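Side-chain contacts in dehalogenase-like hydrolase (Ralstonia solanacearum, PDB 3UMB), which probably catalyses the hydrolytic dehalogenation of small (S)-2-haloalkanoic acids, giving the corresponding (R)-2-hydroxyalkanoic acids and a halide ion: residues S37-W40 / R41-I45; P63-D66 / V67-A71; D70-R73 / Y74-R78. One frame throughout, in Å; residues are numbered along the deposited sequence.

Contact 1 (S37-W40 / R41-I45); sequences SVLW and RDRQI. With MG (magnesium ion), chain H.
Ser37 O receives Arg41 N at 3.0 Å with an N-H...O angle of 167°, and Val38 O receives Asp42 N in the same i to i+4 pattern. The latter bond fixes the backbone under Asp42, whose OD1 binds a magnesium ion at 2.3 Å; two waters also bind it. Leu39 O bonds Arg43 N, while its CD1 comes within 4.2 Å of Arg43 CG, the two side chains crossing at a slant. Arg43 bends at chi2 and chi3, which brings NH2 into a salt bridge with Asp42 OD2 at 3.3 Å, the oxygen lying in the guanidinium plane; its NH1 pairs with Glu206 of the second subunit. Trp40 O takes Gln44 N at 2.8 Å, and its indole NE1 bonds Thr68 O. Gln44 OE1 accepts Arg41 NH1 at 2.8 Å from above the amide carbonyl plane, and NE2 bonds Thr68 and Tyr95. Ile45 CG1 lies over the centre of the Arg41 guanidinium, 3.5 Å above its plane. Asp42 OD1 of the second subunit ligates the same ion, making this turn of helix 33-54, in the helical cap of a haloacid dehalogenase, part of a metal-bridged dimer interface.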
loop_
_atom_site.group_PDB
_atom_site.type_symbol
_atom_site.label_atom_id
_atom_site.label_comp_id
_atom_site.label_asym_id
_atom_site.label_seq_id
_atom_site.Cartn_x
_atom_site.Cartn_y
_atom_site.Cartn_z
ATOM N N SER A 37 -14.240 -0.979 9.120
ATOM C CA SER A 37 -14.137 -1.994 8.099
ATOM C C SER A 37 -13.274 -1.403 6.999
ATOM O O SER A 37 -12.314 -2.030 6.569
ATOM C CB SER A 37 -15.521 -2.495 7.628
ATOM O OG SER A 37 -16.072 -1.649 6.650
ATOM N N VAL A 38 -13.553 -0.161 6.625
ATOM C CA VAL A 38 -12.644 0.581 5.760
ATOM C C VAL A 38 -11.183 0.638 6.259
ATOM O O VAL A 38 -10.272 0.273 5.497
ATOM C CB VAL A 38 -13.112 2.011 5.507
ATOM C CG1 VAL A 38 -12.130 2.694 4.570
ATOM C CG2 VAL A 38 -14.531 2.024 4.882
ATOM N N LEU A 39 -10.948 1.106 7.505
ATOM C CA LEU A 39 -9.579 1.245 8.021
ATOM C C LEU A 39 -8.879 -0.100 8.073
ATOM O O LEU A 39 -7.709 -0.197 7.767
ATOM C CB LEU A 39 -9.537 1.926 9.398
ATOM C CG LEU A 39 -8.178 2.182 10.024
ATOM C CD1 LEU A 39 -7.272 2.929 9.050
ATOM C CD2 LEU A 39 -8.333 2.895 11.404
ATOM N N TRP A 40 -9.640 -1.136 8.401
ATOM C CA TRP A 40 -9.128 -2.485 8.551
ATOM C C TRP A 40 -8.652 -3.112 7.233
ATOM O O TRP A 40 -7.559 -3.699 7.175
ATOM C CB TRP A 40 -10.227 -3.321 9.141
ATOM C CG TRP A 40 -9.876 -4.695 9.487
ATOM C CD1 TRP A 40 -8.640 -5.258 9.588
ATOM C CD2 TRP A 40 -10.808 -5.689 9.836
ATOM N NE1 TRP A 40 -8.750 -6.583 9.968
ATOM C CE2 TRP A 40 -10.084 -6.868 10.116
ATOM C CE3 TRP A 40 -12.223 -5.716 9.894
ATOM C CZ2 TRP A 40 -10.718 -8.061 10.473
ATOM C CZ3 TRP A 40 -12.850 -6.898 10.263
ATOM C CH2 TRP A 40 -12.096 -8.063 10.540
ATOM N N ARG A 41 -9.455 -2.950 6.185
ATOM C CA ARG A 41 -9.088 -3.407 4.841
ATOM C C ARG A 41 -7.867 -2.637 4.322
ATOM O O ARG A 41 -6.922 -3.242 3.817
ATOM C CB ARG A 41 -10.281 -3.286 3.890
ATOM C CG ARG A 41 -10.036 -3.709 2.421
ATOM C CD ARG A 41 -9.560 -5.193 2.261
ATOM N NE ARG A 41 -9.290 -5.512 0.848
ATOM C CZ ARG A 41 -8.594 -6.578 0.423
ATOM N NH1 ARG A 41 -8.079 -7.462 1.291
ATOM N NH2 ARG A 41 -8.389 -6.762 -0.883
ATOM N N ASP A 42 -7.876 -1.315 4.483
ATOM C CA ASP A 42 -6.721 -0.487 4.154
ATOM C C ASP A 42 -5.452 -1.027 4.794
ATOM O O ASP A 42 -4.472 -1.289 4.109
ATOM C CB ASP A 42 -6.908 0.954 4.631
ATOM C CG ASP A 42 -5.757 1.906 4.182
ATOM O OD1 ASP A 42 -5.644 2.171 2.945
ATOM O OD2 ASP A 42 -4.984 2.398 5.070
ATOM N N ARG A 43 -5.449 -1.161 6.108
ATOM C CA ARG A 43 -4.207 -1.581 6.795
ATOM C C ARG A 43 -3.857 -3.030 6.508
ATOM O O ARG A 43 -2.687 -3.375 6.435
ATOM C CB ARG A 43 -4.211 -1.261 8.303
ATOM C CG ARG A 43 -4.093 0.252 8.556
ATOM C CD ARG A 43 -2.769 0.778 8.005
ATOM N NE ARG A 43 -2.216 1.873 8.796
ATOM C CZ ARG A 43 -2.482 3.176 8.593
ATOM N NH1 ARG A 43 -1.896 4.118 9.335
ATOM N NH2 ARG A 43 -3.340 3.576 7.654
ATOM N N GLN A 44 -4.869 -3.868 6.259
ATOM C CA GLN A 44 -4.585 -5.269 5.935
ATOM C C GLN A 44 -3.727 -5.349 4.673
ATOM O O GLN A 44 -2.681 -5.970 4.651
ATOM C CB GLN A 44 -5.886 -6.068 5.831
ATOM C CG GLN A 44 -5.759 -7.465 5.305
ATOM C CD GLN A 44 -7.106 -8.041 4.893
ATOM O OE1 GLN A 44 -7.817 -7.429 4.101
ATOM N NE2 GLN A 44 -7.489 -9.194 5.487
ATOM N N ILE A 45 -4.154 -4.638 3.653
ATOM C CA ILE A 45 -3.442 -4.584 2.424
ATOM C C ILE A 45 -2.141 -3.792 2.560
ATOM O O ILE A 45 -1.127 -4.235 2.106
ATOM C CB ILE A 45 -4.376 -4.120 1.323
ATOM C CG1 ILE A 45 -5.381 -5.230 1.042
ATOM C CG2 ILE A 45 -3.619 -3.831 0.025
ATOM C CD1 ILE A 45 -4.701 -6.573 0.538
HETATM MG MG MG H . -3.875 2.511 1.509
HETATM O O HOH W 1 -3.723 3.914 3.411
HETATM O O HOH W 2 -5.931 2.347 0.351
#

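Contact 2 (P63-D66 / V67-A71); sequences PFWD and VTVDA
Thr68 OG1 donates to Phe64 O at 2.7 Å, a side-chain-to-backbone bond within one helical turn. With chi1 at -68°, the hydroxyl stands beside its own backbone N, and both groups face the same carbonyl. The backbone N makes only weak bonds, one to Phe64 O with an N-H...O angle of 130° and one to Trp65 O, so the hydroxyl bond adds to a poorly directed backbone pair. The same OG1 sits over the centre of the Phe64 ring, 4.1 Å above its plane. One step along, Val69 CG2 approaches Trp65 NE1 to 4.0 Å at a slant. Beneath these side chains, Val69 N bonds Trp65 O.

These are the opening turns of helix 64-78 in the helical cap of the haloacid dehalogenase fold. Pro63 occupies the N-cap position, and its O, bonded to Val67 N at 3.0 Å, also lies 3.6 Å from Val67 CG2. On another side, Asp70 N meets Asp66 O almost straight, at 176°, while the Asp70 carboxylate leans close to that same oxygen without bonding it, its CG 3.1 Å away. Lys62, just ahead of the helix, pairs with Asp70 OD2, which probably offsets the carboxylate's charge.

Farther out, Gln44 of helix 33-54 also bonds Thr68 OG1. Met92 of helix 85-96 touches Trp65, Thr68 and Val69, and Met128 of helix 126-134 packs on Phe64 and Trp65.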
loop_
_atom_site.group_PDB
_atom_site.type_symbol
_atom_site.label_atom_id
_atom_site.label_comp_id
_atom_site.label_asym_id
_atom_site.label_seq_id
_atom_site.Cartn_x
_atom_site.Cartn_y
_atom_site.Cartn_z
ATOM N N PRO A 63 1.706 -14.916 7.719
ATOM C CA PRO A 63 0.513 -15.364 6.972
ATOM C C PRO A 63 -0.623 -14.374 7.088
ATOM O O PRO A 63 -0.703 -13.654 8.074
ATOM C CB PRO A 63 0.133 -16.739 7.596
ATOM C CG PRO A 63 1.235 -17.101 8.550
ATOM C CD PRO A 63 2.115 -15.849 8.794
ATOM N N PHE A 64 -1.479 -14.371 6.077
ATOM C CA PHE A 64 -2.497 -13.371 5.862
ATOM C C PHE A 64 -3.442 -13.249 7.044
ATOM O O PHE A 64 -4.011 -12.165 7.279
ATOM C CB PHE A 64 -3.289 -13.740 4.624
ATOM C CG PHE A 64 -4.161 -12.628 4.055
ATOM C CD1 PHE A 64 -3.641 -11.352 3.784
ATOM C CD2 PHE A 64 -5.488 -12.850 3.760
ATOM C CE1 PHE A 64 -4.417 -10.374 3.226
ATOM C CE2 PHE A 64 -6.306 -11.816 3.217
ATOM C CZ PHE A 64 -5.747 -10.605 2.929
ATOM N N TRP A 65 -3.607 -14.357 7.760
ATOM C CA TRP A 65 -4.485 -14.445 8.900
ATOM C C TRP A 65 -3.967 -13.566 9.974
ATOM O O TRP A 65 -4.684 -12.720 10.503
ATOM C CB TRP A 65 -4.532 -15.881 9.448
ATOM C CG TRP A 65 -5.344 -15.990 10.739
ATOM C CD1 TRP A 65 -4.866 -15.948 12.029
ATOM C CD2 TRP A 65 -6.758 -16.155 10.845
ATOM N NE1 TRP A 65 -5.903 -16.070 12.924
ATOM C CE2 TRP A 65 -7.074 -16.203 12.216
ATOM C CE3 TRP A 65 -7.788 -16.289 9.912
ATOM C CZ2 TRP A 65 -8.378 -16.372 12.671
ATOM C CZ3 TRP A 65 -9.081 -16.433 10.360
ATOM C CH2 TRP A 65 -9.366 -16.500 11.733
ATOM N N ASP A 66 -2.708 -13.779 10.289
ATOM C CA ASP A 66 -2.057 -13.030 11.345
ATOM C C ASP A 66 -1.893 -11.551 10.961
ATOM O O ASP A 66 -1.954 -10.663 11.839
ATOM C CB ASP A 66 -0.715 -13.685 11.702
ATOM C CG ASP A 66 -0.837 -15.230 11.899
ATOM O OD1 ASP A 66 -1.281 -15.695 12.966
ATOM O OD2 ASP A 66 -0.513 -15.977 10.977
ATOM N N VAL A 67 -1.661 -11.280 9.667
ATOM C CA VAL A 67 -1.652 -9.903 9.175
ATOM C C VAL A 67 -3.034 -9.277 9.357
ATOM O O VAL A 67 -3.132 -8.077 9.592
ATOM C CB VAL A 67 -1.180 -9.766 7.674
ATOM C CG1 VAL A 67 -1.436 -8.325 7.142
ATOM C CG2 VAL A 67 0.348 -10.212 7.512
ATOM N N THR A 68 -4.101 -10.084 9.224
ATOM C CA THR A 68 -5.469 -9.563 9.300
ATOM C C THR A 68 -5.778 -9.202 10.786
ATOM O O THR A 68 -6.438 -8.241 11.082
ATOM C CB THR A 68 -6.480 -10.530 8.652
ATOM O OG1 THR A 68 -6.257 -10.582 7.241
ATOM C CG2 THR A 68 -7.924 -10.106 8.901
ATOM N N VAL A 69 -5.254 -9.975 11.711
ATOM C CA VAL A 69 -5.394 -9.692 13.142
ATOM C C VAL A 69 -4.657 -8.376 13.457
ATOM O O VAL A 69 -5.260 -7.450 13.975
ATOM C CB VAL A 69 -4.864 -10.910 13.955
ATOM C CG1 VAL A 69 -4.702 -10.588 15.437
ATOM C CG2 VAL A 69 -5.800 -12.135 13.727
ATOM N N ASP A 70 -3.383 -8.287 13.050
ATOM C CA ASP A 70 -2.599 -7.055 13.182
ATOM C C ASP A 70 -3.367 -5.832 12.676
ATOM O O ASP A 70 -3.452 -4.818 13.358
ATOM C CB ASP A 70 -1.293 -7.155 12.411
ATOM C CG ASP A 70 -0.391 -8.219 12.931
ATOM O OD1 ASP A 70 -0.633 -8.622 14.074
ATOM O OD2 ASP A 70 0.522 -8.678 12.188
ATOM N N ALA A 71 -3.882 -5.903 11.465
ATOM C CA ALA A 71 -4.578 -4.754 10.888
ATOM C C ALA A 71 -5.825 -4.422 11.711
ATOM O O ALA A 71 -6.149 -3.248 11.901
ATOM C CB ALA A 71 -4.964 -4.986 9.409
#

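Contact 3 (D70-R73 / Y74-R78); sequences DALR and YACAR. With MG (magnesium ion), chain I.
Leu72 turns its CG away from its own backbone N (chi1 170°), whereas Cys76 keeps SG beside its N (chi1 -76°); these torsions direct the two groups to the same side, where Leu72 CD1 comes within 4.2 Å of Cys76 SG, an apolar touch across one turn. The backbone below is joined by Cys76 N to Leu72 O at 3.0 Å. Leu83, in the loop that follows, packs on both side chains, and Trp40 of helix 33-54 also touches Leu72.

The Tyr74 ring reaches toward the helix end, where Arg78 NH1 donates to its OH at 3.0 Å. The NH1 lies at the edge of the phenol ring, in its plane, and the hydroxyl oxygen is tilted 19° from the guanidinium plane. Farther back, Tyr74 N holds Asp70 O at 2.9 Å, and Ala75 N holds Ala71 O over the same distance, with Ala75 CB 3.4 Å from Ala71 O.

These are the closing turns of helix 64-78, one of the cap helices of the haloacid dehalogenase fold. Ala77 N still donates back along the helix, to Arg73 O at 3.1 Å, but Ala77 O binds a magnesium ion at 2.4 Å. Asn80 OD1, just beyond the helix, binds the same ion, so the metal ties the last turn to the segment that leaves it.

Arg73 runs extended from CG to NE and reaches Glu88 of helix 85-96 in a salt bridge. On the dimer side, Pro205 of the second subunit packs on Tyr74, Pro204 on Ala77 and His203 on Arg78.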
loop_
_atom_site.group_PDB
_atom_site.type_symbol
_atom_site.label_atom_id
_atom_site.label_comp_id
_atom_site.label_asym_id
_atom_site.label_seq_id
_atom_site.Cartn_x
_atom_site.Cartn_y
_atom_site.Cartn_z
ATOM N N ASP A 70 -3.383 -8.287 13.050
ATOM C CA ASP A 70 -2.599 -7.055 13.182
ATOM C C ASP A 70 -3.367 -5.832 12.676
ATOM O O ASP A 70 -3.452 -4.818 13.358
ATOM C CB ASP A 70 -1.293 -7.155 12.411
ATOM C CG ASP A 70 -0.391 -8.219 12.931
ATOM O OD1 ASP A 70 -0.633 -8.622 14.074
ATOM O OD2 ASP A 70 0.522 -8.678 12.188
ATOM N N ALA A 71 -3.882 -5.903 11.465
ATOM C CA ALA A 71 -4.578 -4.754 10.888
ATOM C C ALA A 71 -5.825 -4.422 11.711
ATOM O O ALA A 71 -6.149 -3.248 11.901
ATOM C CB ALA A 71 -4.964 -4.986 9.409
ATOM N N LEU A 72 -6.549 -5.448 12.152
ATOM C CA LEU A 72 -7.784 -5.235 12.904
ATOM C C LEU A 72 -7.488 -4.550 14.241
ATOM O O LEU A 72 -8.219 -3.657 14.670
ATOM C CB LEU A 72 -8.472 -6.573 13.188
ATOM C CG LEU A 72 -9.651 -6.534 14.184
ATOM C CD1 LEU A 72 -10.790 -5.756 13.520
ATOM C CD2 LEU A 72 -10.067 -7.920 14.594
ATOM N N ARG A 73 -6.455 -5.053 14.911
ATOM C CA ARG A 73 -5.914 -4.451 16.119
ATOM C C ARG A 73 -5.450 -3.016 15.963
ATOM O O ARG A 73 -5.792 -2.145 16.802
ATOM C CB ARG A 73 -4.754 -5.262 16.648
ATOM C CG ARG A 73 -5.191 -6.587 17.244
ATOM C CD ARG A 73 -4.034 -7.443 17.739
ATOM N NE ARG A 73 -4.556 -8.709 18.309
ATOM C CZ ARG A 73 -3.853 -9.828 18.505
ATOM N NH1 ARG A 73 -2.567 -9.905 18.176
ATOM N NH2 ARG A 73 -4.446 -10.893 19.018
ATOM N N TYR A 74 -4.641 -2.739 14.934
ATOM C CA TYR A 74 -4.265 -1.343 14.700
ATOM C C TYR A 74 -5.554 -0.508 14.504
ATOM O O TYR A 74 -5.701 0.577 15.090
ATOM C CB TYR A 74 -3.353 -1.158 13.493
ATOM C CG TYR A 74 -3.161 0.295 13.180
ATOM C CD1 TYR A 74 -2.088 0.985 13.709
ATOM C CD2 TYR A 74 -4.039 0.967 12.354
ATOM C CE1 TYR A 74 -1.893 2.325 13.465
ATOM C CE2 TYR A 74 -3.869 2.321 12.075
ATOM C CZ TYR A 74 -2.773 3.001 12.661
ATOM O OH TYR A 74 -2.552 4.347 12.445
ATOM N N ALA A 75 -6.472 -0.995 13.667
ATOM C CA ALA A 75 -7.654 -0.167 13.309
ATOM C C ALA A 75 -8.496 0.155 14.580
ATOM O O ALA A 75 -9.019 1.248 14.745
ATOM C CB ALA A 75 -8.491 -0.860 12.275
ATOM N N CYS A 76 -8.573 -0.796 15.501
ATOM C CA CYS A 76 -9.371 -0.572 16.707
ATOM C C CYS A 76 -8.712 0.431 17.656
ATOM O O CYS A 76 -9.412 1.278 18.169
ATOM C CB CYS A 76 -9.694 -1.890 17.404
ATOM S SG CYS A 76 -11.017 -2.788 16.509
ATOM N N ALA A 77 -7.391 0.332 17.828
ATOM C CA ALA A 77 -6.588 1.237 18.626
ATOM C C ALA A 77 -6.723 2.637 18.107
ATOM O O ALA A 77 -7.005 3.546 18.874
ATOM C CB ALA A 77 -5.068 0.809 18.634
ATOM N N ARG A 78 -6.574 2.800 16.795
ATOM C CA ARG A 78 -6.687 4.108 16.114
ATOM C C ARG A 78 -8.072 4.734 16.255
ATOM O O ARG A 78 -8.216 5.931 16.366
ATOM C CB ARG A 78 -6.333 3.914 14.638
ATOM C CG ARG A 78 -6.686 4.997 13.627
ATOM C CD ARG A 78 -5.586 6.066 13.421
ATOM N NE ARG A 78 -5.904 6.878 12.234
ATOM C CZ ARG A 78 -5.440 6.655 10.982
ATOM N NH1 ARG A 78 -4.557 5.690 10.692
ATOM N NH2 ARG A 78 -5.850 7.446 9.999
HETATM MG MG MG I . -6.428 4.719 20.835
#

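How the contacts relate
Contact 1 belongs to helix 33-54, while contacts 2 and 3 are successive parts of helix 64-78, sharing Asp70 and Ala71. The two helices pack side by side: polar bonds join contact 1 to contact 2, whereas toward contact 3 the Arg43 and Arg78 guanidinium groups, of like charge, lie close. Contact 3 has most buried residues, though its centre is about 20 Å from the chain's centre, against 13 and 14 Å for the others; all three meet the second subunit, contact 3 through four residues. The two metal-bearing contacts differ: a carboxylate bridges subunits in contact 1, a backbone carbonyl binds the ion in contact 3. Contact 2 holds no metal; its distinguishing feature is a threonine hydroxyl added to the backbone bonds.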